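Local coordinates for putative ABC-transporter ATP-binding protein (Alicyclobacillus acidocaldarius, PDB 1Z47) that probably binds and hydrolyses ATP as the nucleotide-binding subunit of a putative sulfate ABC transporter, at residues B[247-255]-B[322-330]; B[292-303]-B[336-346]. All coordinates share one frame; numbering follows the deposited sequence.

Both interactions belong to the all-beta C-terminal part of the chain, and their centres lie about 15 Å apart. Along the sequence they interleave: 247-255, then 292-303, then 322-330, then 336-346. Interaction 1 joins an outer strand of the three-stranded sheet to 324-330, an outer strand of the five-stranded sheet. Interaction 2 lies within that second sheet, where strand 342-347 is inserted between 289-293 and 301-308. The two meet where V329 CG1 packs 4.0 Å from W337 NE1. One contact therefore links the two sheets, while the other is strand pairing inside the second of them.

Interaction 1 (B[247-255]-B[322-330]); sequences GESNVWTRA and GEVWEVHVP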
loop_
_atom_site.group_PDB
_atom_site.type_symbol
_atom_site.label_atom_id
_atom_site.label_comp_id
_atom_site.label_asym_id
_atom_site.label_seq_id
_atom_site.Cartn_x
_atom_site.Cartn_y
_atom_site.Cartn_z
ATOM N N GLY B 247 10.001 2.965 6.643
ATOM C CA GLY B 247 9.219 3.959 7.361
ATOM C C GLY B 247 9.096 5.178 6.469
ATOM O O GLY B 247 9.481 5.146 5.301
ATOM N N GLU B 248 8.570 6.255 7.024
ATOM C CA GLU B 248 8.393 7.485 6.276
ATOM C C GLU B 248 9.419 8.490 6.764
ATOM O O GLU B 248 9.868 8.413 7.913
ATOM C CB GLU B 248 6.971 7.990 6.489
ATOM C CG GLU B 248 5.962 7.092 5.756
ATOM C CD GLU B 248 4.518 7.372 6.116
ATOM O OE1 GLU B 248 4.006 6.714 7.050
ATOM O OE2 GLU B 248 3.902 8.248 5.466
ATOM N N SER B 249 9.798 9.428 5.905
ATOM C CA SER B 249 10.797 10.403 6.331
ATOM C C SER B 249 10.831 11.697 5.560
ATOM O O SER B 249 10.354 11.787 4.434
ATOM C CB SER B 249 12.201 9.773 6.295
ATOM O OG SER B 249 12.493 9.214 5.017
ATOM N N ASN B 250 11.356 12.713 6.227
ATOM C CA ASN B 250 11.593 14.005 5.615
ATOM C C ASN B 250 13.118 13.907 5.539
ATOM O O ASN B 250 13.759 13.548 6.522
ATOM C CB ASN B 250 11.172 15.141 6.548
ATOM C CG ASN B 250 9.658 15.293 6.638
ATOM O OD1 ASN B 250 9.010 15.893 5.765
ATOM N ND2 ASN B 250 9.081 14.730 7.693
ATOM N N VAL B 251 13.698 14.166 4.376
ATOM C CA VAL B 251 15.141 14.080 4.238
ATOM C C VAL B 251 15.633 15.368 3.600
ATOM O O VAL B 251 15.144 15.775 2.533
ATOM C CB VAL B 251 15.551 12.889 3.327
ATOM C CG1 VAL B 251 17.066 12.734 3.333
ATOM C CG2 VAL B 251 14.847 11.592 3.790
ATOM N N TRP B 252 16.588 16.025 4.251
ATOM C CA TRP B 252 17.106 17.275 3.721
ATOM C C TRP B 252 18.585 17.401 3.956
ATOM O O TRP B 252 19.131 16.783 4.858
ATOM C CB TRP B 252 16.447 18.485 4.372
ATOM C CG TRP B 252 14.997 18.400 4.508
ATOM C CD1 TRP B 252 14.311 18.078 5.632
ATOM C CD2 TRP B 252 14.021 18.669 3.499
ATOM N NE1 TRP B 252 12.963 18.140 5.395
ATOM C CE2 TRP B 252 12.758 18.497 4.091
ATOM C CE3 TRP B 252 14.094 19.038 2.149
ATOM C CZ2 TRP B 252 11.567 18.683 3.383
ATOM C CZ3 TRP B 252 12.906 19.223 1.440
ATOM C CH2 TRP B 252 11.667 19.045 2.060
ATOM N N THR B 253 19.215 18.251 3.150
ATOM C CA THR B 253 20.643 18.462 3.266
ATOM C C THR B 253 20.878 19.677 4.156
ATOM O O THR B 253 20.102 20.634 4.149
ATOM C CB THR B 253 21.280 18.726 1.877
ATOM O OG1 THR B 253 20.981 17.626 1.007
ATOM C CG2 THR B 253 22.811 18.878 1.989
ATOM N N ARG B 254 21.945 19.616 4.928
ATOM C CA ARG B 254 22.340 20.733 5.777
ATOM C C ARG B 254 23.847 20.695 5.767
ATOM O O ARG B 254 24.443 19.631 5.595
ATOM C CB ARG B 254 21.840 20.591 7.240
ATOM C CG ARG B 254 20.342 20.780 7.449
ATOM C CD ARG B 254 19.852 22.177 7.209
ATOM N NE ARG B 254 18.429 22.309 7.527
ATOM C CZ ARG B 254 17.423 22.114 6.662
ATOM N NH1 ARG B 254 17.661 21.769 5.403
ATOM N NH2 ARG B 254 16.171 22.297 7.054
ATOM N N ALA B 255 24.472 21.861 5.921
ATOM C CA ALA B 255 25.935 21.931 5.955
ATOM C C ALA B 255 26.298 22.083 7.426
ATOM O O ALA B 255 25.621 22.797 8.160
ATOM C CB ALA B 255 26.448 23.157 5.156
ATOM N N GLY B 322 11.209 27.285 1.787
ATOM C CA GLY B 322 10.544 26.541 0.726
ATOM C C GLY B 322 10.545 25.025 0.828
ATOM O O GLY B 322 10.222 24.321 -0.141
ATOM N N GLU B 323 10.914 24.508 1.983
ATOM C CA GLU B 323 10.897 23.068 2.166
ATOM C C GLU B 323 9.497 22.632 2.581
ATOM O O GLU B 323 8.904 23.207 3.501
ATOM C CB GLU B 323 11.885 22.655 3.242
ATOM C CG GLU B 323 13.355 22.660 2.811
ATOM C CD GLU B 323 14.270 22.285 3.962
ATOM O OE1 GLU B 323 15.477 22.042 3.725
ATOM O OE2 GLU B 323 13.769 22.231 5.112
ATOM N N VAL B 324 8.963 21.617 1.906
ATOM C CA VAL B 324 7.645 21.115 2.255
ATOM C C VAL B 324 7.849 19.871 3.096
ATOM O O VAL B 324 8.351 18.857 2.614
ATOM C CB VAL B 324 6.806 20.803 0.992
ATOM C CG1 VAL B 324 5.504 20.077 1.361
ATOM C CG2 VAL B 324 6.463 22.095 0.295
ATOM N N TRP B 325 7.485 19.977 4.368
ATOM C CA TRP B 325 7.620 18.884 5.330
ATOM C C TRP B 325 6.291 18.181 5.581
ATOM O O TRP B 325 5.235 18.818 5.576
ATOM C CB TRP B 325 8.098 19.401 6.688
ATOM C CG TRP B 325 9.533 19.800 6.757
ATOM C CD1 TRP B 325 10.159 20.738 5.984
ATOM C CD2 TRP B 325 10.522 19.300 7.665
ATOM N NE1 TRP B 325 11.473 20.848 6.355
ATOM C CE2 TRP B 325 11.726 19.984 7.386
ATOM C CE3 TRP B 325 10.510 18.345 8.688
ATOM C CZ2 TRP B 325 12.914 19.744 8.096
ATOM C CZ3 TRP B 325 11.689 18.102 9.399
ATOM C CH2 TRP B 325 12.878 18.803 9.096
ATOM N N GLU B 326 6.356 16.871 5.810
ATOM C CA GLU B 326 5.172 16.094 6.140
ATOM C C GLU B 326 5.278 15.781 7.623
ATOM O O GLU B 326 6.289 15.276 8.098
ATOM C CB GLU B 326 5.081 14.775 5.351
ATOM C CG GLU B 326 3.796 13.995 5.711
ATOM C CD GLU B 326 3.580 12.727 4.890
ATOM O OE1 GLU B 326 4.249 12.555 3.851
ATOM O OE2 GLU B 326 2.720 11.911 5.286
ATOM N N VAL B 327 4.222 16.107 8.348
ATOM C CA VAL B 327 4.178 15.889 9.780
ATOM C C VAL B 327 2.930 15.075 10.124
ATOM O O VAL B 327 1.875 15.273 9.524
ATOM C CB VAL B 327 4.099 17.253 10.538
ATOM C CG1 VAL B 327 3.950 17.008 12.057
ATOM C CG2 VAL B 327 5.359 18.111 10.230
ATOM N N HIS B 328 3.055 14.181 11.099
ATOM C CA HIS B 328 1.921 13.368 11.529
ATOM C C HIS B 328 1.506 13.785 12.938
ATOM O O HIS B 328 2.279 13.642 13.876
ATOM C CB HIS B 328 2.292 11.876 11.497
ATOM C CG HIS B 328 2.443 11.323 10.109
ATOM N ND1 HIS B 328 2.782 10.011 9.860
ATOM C CD2 HIS B 328 2.267 11.904 8.895
ATOM C CE1 HIS B 328 2.814 9.809 8.552
ATOM N NE2 HIS B 328 2.504 10.941 7.944
ATOM N N VAL B 329 0.301 14.324 13.086
ATOM C CA VAL B 329 -0.160 14.725 14.424
ATOM C C VAL B 329 -1.269 13.781 14.896
ATOM O O VAL B 329 -2.015 13.255 14.076
ATOM C CB VAL B 329 -0.681 16.169 14.437
ATOM C CG1 VAL B 329 0.417 17.123 13.972
ATOM C CG2 VAL B 329 -1.895 16.301 13.540
ATOM N N PRO B 330 -1.394 13.559 16.223
ATOM C CA PRO B 330 -2.424 12.669 16.784
ATOM C C PRO B 330 -3.850 12.946 16.298
ATOM O O PRO B 330 -4.203 14.088 16.001
ATOM C CB PRO B 330 -2.275 12.877 18.291
ATOM C CG PRO B 330 -1.740 14.273 18.395
ATOM C CD PRO B 330 -0.704 14.290 17.300
#
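Strands 250-255 and 324-330 run roughly antiparallel at 146°, their axes 7.8 Å apart at the closest, and join the edges of the two sheets of the C-terminal beta domain through side chains. N250 bridges the gap with its amide. Its OD1 accepts from E326 N at 2.8 Å on a lone pair, in the carbonyl plane, while its ND2 donates to E326 O at 2.9 Å; the two bonds, both nearly straight, fix the rotation of the amide. ND2 also reaches V284 O on the neighbouring strand. Next to it the indoles of W252 and W325 form an offset stack, five-membered rings 4.2 Å apart between centroids and planes at 30°, with W252 NE1 over the face of W325. E323 lays CG over the six-membered ring of W252 in a CH-pi contact, and the extended chain beyond it (chi2 178°) carries the carboxylate on over the same indole. R254 meets that carboxylate end-on and nearly coplanar, NH1 bonding OE1 at 2.8 Å in a salt bridge. At the other end of the contact, H328 NE2 donates to E326 OE2. The remaining E323 oxygen, OE2, takes two donors: R254 NH2 at 3.1 Å and W325 NE1 at 3.0 Å.

Interaction 2 (B[292-303]-B[336-346]); sequences QPASEREAHAQV and RWSPGAWVHMN
A classic beta bulge interrupts the pairing: H300 and A301 both face V343, and V343 O accepts from H300 N at 2.7 Å and from A301 N at 2.9 Å. The bond from H300 N is the more bent. V343 N returns a bond to A301 O, and past the bulge the antiparallel pairing goes on with Q302 opposite W342 and V303 N bonding to A341 O. On its other flank strand 342-346 pairs with Q292 through H344. The H300 ring, its CG anti to the carbonyl carbon (chi1 -68°), runs alongside H344 and takes M345 N on ND1 at 3.0 Å, in a nearly straight bond tilted 30° from the ring plane. M345 CE tucks against A301 CB, with I317 of the next strand also touching both side chains. On the W342 side of the sheet, the indole is sandwiched. E296 CB sits over the five-membered ring, 3.4 Å from its centroid, and Q302 CB lies over the six-membered ring on the opposite face, 3.9 Å from its centroid. Past the bulge, V303 O receives G340 N at 2.8 Å from the type II turn 338-341. On the 289-293 flank the edge of W337 abuts P293, CH2 to CD 3.3 Å. Strand 342-347 lies between the edge strand 289-293 and the inner strand 301-308, a bulged antiparallel pairing in the five-stranded sheet of the C-terminal beta domain.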
loop_
_atom_site.group_PDB
_atom_site.type_symbol
_atom_site.label_atom_id
_atom_site.label_comp_id
_atom_site.label_asym_id
_atom_site.label_seq_id
_atom_site.Cartn_x
_atom_site.Cartn_y
_atom_site.Cartn_z
ATOM N N GLN B 292 3.097 23.958 16.874
ATOM C CA GLN B 292 2.504 24.856 17.846
ATOM C C GLN B 292 2.261 26.148 17.104
ATOM O O GLN B 292 3.122 26.598 16.349
ATOM C CB GLN B 292 3.472 25.049 19.011
ATOM C CG GLN B 292 3.852 23.712 19.638
ATOM C CD GLN B 292 4.862 23.825 20.764
ATOM O OE1 GLN B 292 4.633 24.522 21.754
ATOM N NE2 GLN B 292 5.987 23.123 20.625
ATOM N N PRO B 293 1.076 26.759 17.294
ATOM C CA PRO B 293 0.709 28.013 16.626
ATOM C C PRO B 293 1.783 29.091 16.753
ATOM O O PRO B 293 2.619 29.041 17.657
ATOM C CB PRO B 293 -0.600 28.405 17.321
ATOM C CG PRO B 293 -1.170 27.074 17.748
ATOM C CD PRO B 293 0.050 26.374 18.280
ATOM N N ALA B 294 1.758 30.056 15.838
ATOM C CA ALA B 294 2.726 31.147 15.851
ATOM C C ALA B 294 2.394 32.226 14.827
ATOM O O ALA B 294 1.572 32.024 13.924
ATOM C CB ALA B 294 4.134 30.606 15.593
ATOM N N SER B 295 3.037 33.379 14.986
ATOM C CA SER B 295 2.848 34.504 14.077
ATOM C C SER B 295 3.779 34.307 12.879
ATOM O O SER B 295 4.853 33.716 13.023
ATOM C CB SER B 295 3.199 35.823 14.786
ATOM O OG SER B 295 4.560 35.841 15.205
ATOM N N GLU B 296 3.365 34.789 11.708
ATOM C CA GLU B 296 4.188 34.682 10.499
ATOM C C GLU B 296 5.560 35.210 10.876
ATOM O O GLU B 296 6.588 34.588 10.606
ATOM C CB GLU B 296 3.593 35.535 9.373
ATOM C CG GLU B 296 4.518 35.750 8.190
ATOM C CD GLU B 296 3.825 36.452 7.041
ATOM O OE1 GLU B 296 3.218 37.517 7.278
ATOM O OE2 GLU B 296 3.891 35.945 5.901
ATOM N N ARG B 297 5.535 36.374 11.511
ATOM C CA ARG B 297 6.710 37.065 12.007
ATOM C C ARG B 297 7.833 36.098 12.375
ATOM O O ARG B 297 8.922 36.139 11.801
ATOM C CB ARG B 297 6.306 37.876 13.244
ATOM C CG ARG B 297 7.453 38.369 14.109
ATOM C CD ARG B 297 7.890 39.768 13.719
ATOM N NE ARG B 297 8.983 40.234 14.566
ATOM C CZ ARG B 297 9.488 41.462 14.523
ATOM N NH1 ARG B 297 8.993 42.356 13.674
ATOM N NH2 ARG B 297 10.492 41.796 15.327
ATOM N N GLU B 298 7.551 35.221 13.327
ATOM C CA GLU B 298 8.536 34.268 13.812
ATOM C C GLU B 298 8.252 32.812 13.436
ATOM O O GLU B 298 9.054 31.926 13.741
ATOM C CB GLU B 298 8.601 34.391 15.325
ATOM C CG GLU B 298 7.215 34.361 15.943
ATOM C CD GLU B 298 7.210 34.718 17.411
ATOM O OE1 GLU B 298 6.116 34.684 18.016
ATOM O OE2 GLU B 298 8.292 35.031 17.958
ATOM N N ALA B 299 7.118 32.565 12.786
ATOM C CA ALA B 299 6.737 31.206 12.402
ATOM C C ALA B 299 7.787 30.536 11.520
ATOM O O ALA B 299 8.486 31.214 10.758
ATOM C CB ALA B 299 5.394 31.226 11.683
ATOM N N HIS B 300 7.883 29.208 11.635
ATOM C CA HIS B 300 8.826 28.398 10.850
ATOM C C HIS B 300 8.213 27.991 9.521
ATOM O O HIS B 300 8.896 27.951 8.492
ATOM C CB HIS B 300 9.199 27.123 11.599
ATOM C CG HIS B 300 10.021 27.351 12.824
ATOM N ND1 HIS B 300 10.178 26.390 13.800
ATOM C CD2 HIS B 300 10.766 28.411 13.215
ATOM C CE1 HIS B 300 10.986 26.849 14.740
ATOM N NE2 HIS B 300 11.358 28.072 14.408
ATOM N N ALA B 301 6.920 27.684 9.547
ATOM C CA ALA B 301 6.246 27.258 8.340
ATOM C C ALA B 301 4.796 27.687 8.256
ATOM O O ALA B 301 4.230 28.242 9.190
ATOM C CB ALA B 301 6.346 25.746 8.213
ATOM N N GLN B 302 4.207 27.432 7.100
ATOM C CA GLN B 302 2.820 27.763 6.863
ATOM C C GLN B 302 2.191 26.465 6.368
ATOM O O GLN B 302 2.767 25.758 5.538
ATOM C CB GLN B 302 2.714 28.869 5.813
ATOM C CG GLN B 302 1.315 29.406 5.629
ATOM C CD GLN B 302 1.279 30.631 4.741
ATOM O OE1 GLN B 302 1.737 30.600 3.596
ATOM N NE2 GLN B 302 0.727 31.721 5.262
ATOM N N VAL B 303 1.018 26.149 6.890
ATOM C CA VAL B 303 0.337 24.920 6.522
ATOM C C VAL B 303 -0.212 24.935 5.114
ATOM O O VAL B 303 -0.937 25.847 4.727
ATOM C CB VAL B 303 -0.808 24.635 7.501
ATOM C CG1 VAL B 303 -1.687 23.497 6.971
ATOM C CG2 VAL B 303 -0.232 24.302 8.874
ATOM N N ARG B 336 -6.928 20.945 14.360
ATOM C CA ARG B 336 -6.046 21.993 14.864
ATOM C C ARG B 336 -5.289 22.874 13.864
ATOM O O ARG B 336 -5.039 24.051 14.149
ATOM C CB ARG B 336 -5.038 21.385 15.840
ATOM C CG ARG B 336 -4.165 22.421 16.516
ATOM C CD ARG B 336 -3.280 21.807 17.570
ATOM N NE ARG B 336 -2.472 22.825 18.229
ATOM C CZ ARG B 336 -1.601 22.574 19.204
ATOM N NH1 ARG B 336 -1.423 21.333 19.645
ATOM N NH2 ARG B 336 -0.903 23.566 19.736
ATOM N N TRP B 337 -4.924 22.332 12.705
ATOM C CA TRP B 337 -4.160 23.115 11.731
ATOM C C TRP B 337 -4.864 23.330 10.404
ATOM O O TRP B 337 -5.138 22.377 9.677
ATOM C CB TRP B 337 -2.815 22.443 11.473
ATOM C CG TRP B 337 -2.119 22.037 12.722
ATOM C CD1 TRP B 337 -1.887 20.764 13.153
ATOM C CD2 TRP B 337 -1.587 22.904 13.722
ATOM N NE1 TRP B 337 -1.243 20.784 14.365
ATOM C CE2 TRP B 337 -1.046 22.086 14.739
ATOM C CE3 TRP B 337 -1.516 24.293 13.862
ATOM C CZ2 TRP B 337 -0.442 22.611 15.880
ATOM C CZ3 TRP B 337 -0.916 24.813 14.998
ATOM C CH2 TRP B 337 -0.388 23.976 15.989
ATOM N N SER B 338 -5.127 24.594 10.083
ATOM C CA SER B 338 -5.811 24.949 8.850
ATOM C C SER B 338 -4.842 25.510 7.807
ATOM O O SER B 338 -3.797 26.059 8.153
ATOM C CB SER B 338 -6.899 25.983 9.162
ATOM O OG SER B 338 -7.643 26.324 8.002
ATOM N N PRO B 339 -5.176 25.371 6.512
ATOM C CA PRO B 339 -4.296 25.890 5.459
ATOM C C PRO B 339 -3.956 27.349 5.763
ATOM O O PRO B 339 -4.662 28.000 6.531
ATOM C CB PRO B 339 -5.148 25.753 4.197
ATOM C CG PRO B 339 -5.971 24.541 4.482
ATOM C CD PRO B 339 -6.377 24.743 5.930
ATOM N N GLY B 340 -2.878 27.854 5.171
ATOM C CA GLY B 340 -2.494 29.237 5.395
ATOM C C GLY B 340 -1.967 29.528 6.789
ATOM O O GLY B 340 -1.130 30.412 6.965
ATOM N N ALA B 341 -2.446 28.786 7.781
ATOM C CA ALA B 341 -2.014 28.977 9.164
ATOM C C ALA B 341 -0.491 28.943 9.334
ATOM O O ALA B 341 0.192 28.140 8.693
ATOM C CB ALA B 341 -2.651 27.916 10.046
ATOM N N TRP B 342 0.040 29.815 10.193
ATOM C CA TRP B 342 1.482 29.856 10.465
ATOM C C TRP B 342 1.822 29.000 11.680
ATOM O O TRP B 342 1.066 28.962 12.648
ATOM C CB TRP B 342 1.966 31.297 10.688
ATOM C CG TRP B 342 2.116 32.053 9.405
ATOM C CD1 TRP B 342 1.179 32.839 8.798
ATOM C CD2 TRP B 342 3.226 31.985 8.502
ATOM N NE1 TRP B 342 1.631 33.257 7.570
ATOM C CE2 TRP B 342 2.887 32.746 7.363
ATOM C CE3 TRP B 342 4.474 31.347 8.542
ATOM C CZ2 TRP B 342 3.750 32.888 6.270
ATOM C CZ3 TRP B 342 5.334 31.486 7.456
ATOM C CH2 TRP B 342 4.965 32.253 6.335
ATOM N N VAL B 343 2.964 28.315 11.630
ATOM C CA VAL B 343 3.367 27.434 12.724
ATOM C C VAL B 343 4.853 27.336 13.026
ATOM O O VAL B 343 5.708 27.660 12.195
ATOM C CB VAL B 343 2.882 25.979 12.494
ATOM C CG1 VAL B 343 1.362 25.914 12.532
ATOM C CG2 VAL B 343 3.418 25.458 11.155
ATOM N N HIS B 344 5.123 26.845 14.232
ATOM C CA HIS B 344 6.454 26.616 14.777
ATOM C C HIS B 344 6.618 25.106 14.773
ATOM O O HIS B 344 5.663 24.390 15.082
ATOM C CB HIS B 344 6.512 27.144 16.220
ATOM C CG HIS B 344 7.648 26.600 17.035
ATOM N ND1 HIS B 344 8.855 27.255 17.167
ATOM C CD2 HIS B 344 7.754 25.471 17.774
ATOM C CE1 HIS B 344 9.655 26.554 17.951
ATOM N NE2 HIS B 344 9.011 25.466 18.332
ATOM N N MET B 345 7.814 24.630 14.416
ATOM C CA MET B 345 8.135 23.202 14.364
ATOM C C MET B 345 9.003 22.780 15.532
ATOM O O MET B 345 9.788 23.567 16.045
ATOM C CB MET B 345 8.896 22.860 13.084
ATOM C CG MET B 345 8.083 22.917 11.818
ATOM S SD MET B 345 9.181 22.829 10.384
ATOM C CE MET B 345 9.001 24.462 9.754
ATOM N N ASN B 346 8.880 21.517 15.917
ATOM C CA ASN B 346 9.644 20.971 17.023
ATOM C C ASN B 346 10.124 19.568 16.681
ATOM O O ASN B 346 9.423 18.578 16.939
ATOM C CB ASN B 346 8.766 20.897 18.264
ATOM C CG ASN B 346 9.565 20.724 19.532
ATOM O OD1 ASN B 346 10.606 20.055 19.559
ATOM N ND2 ASN B 346 9.073 21.320 20.602
#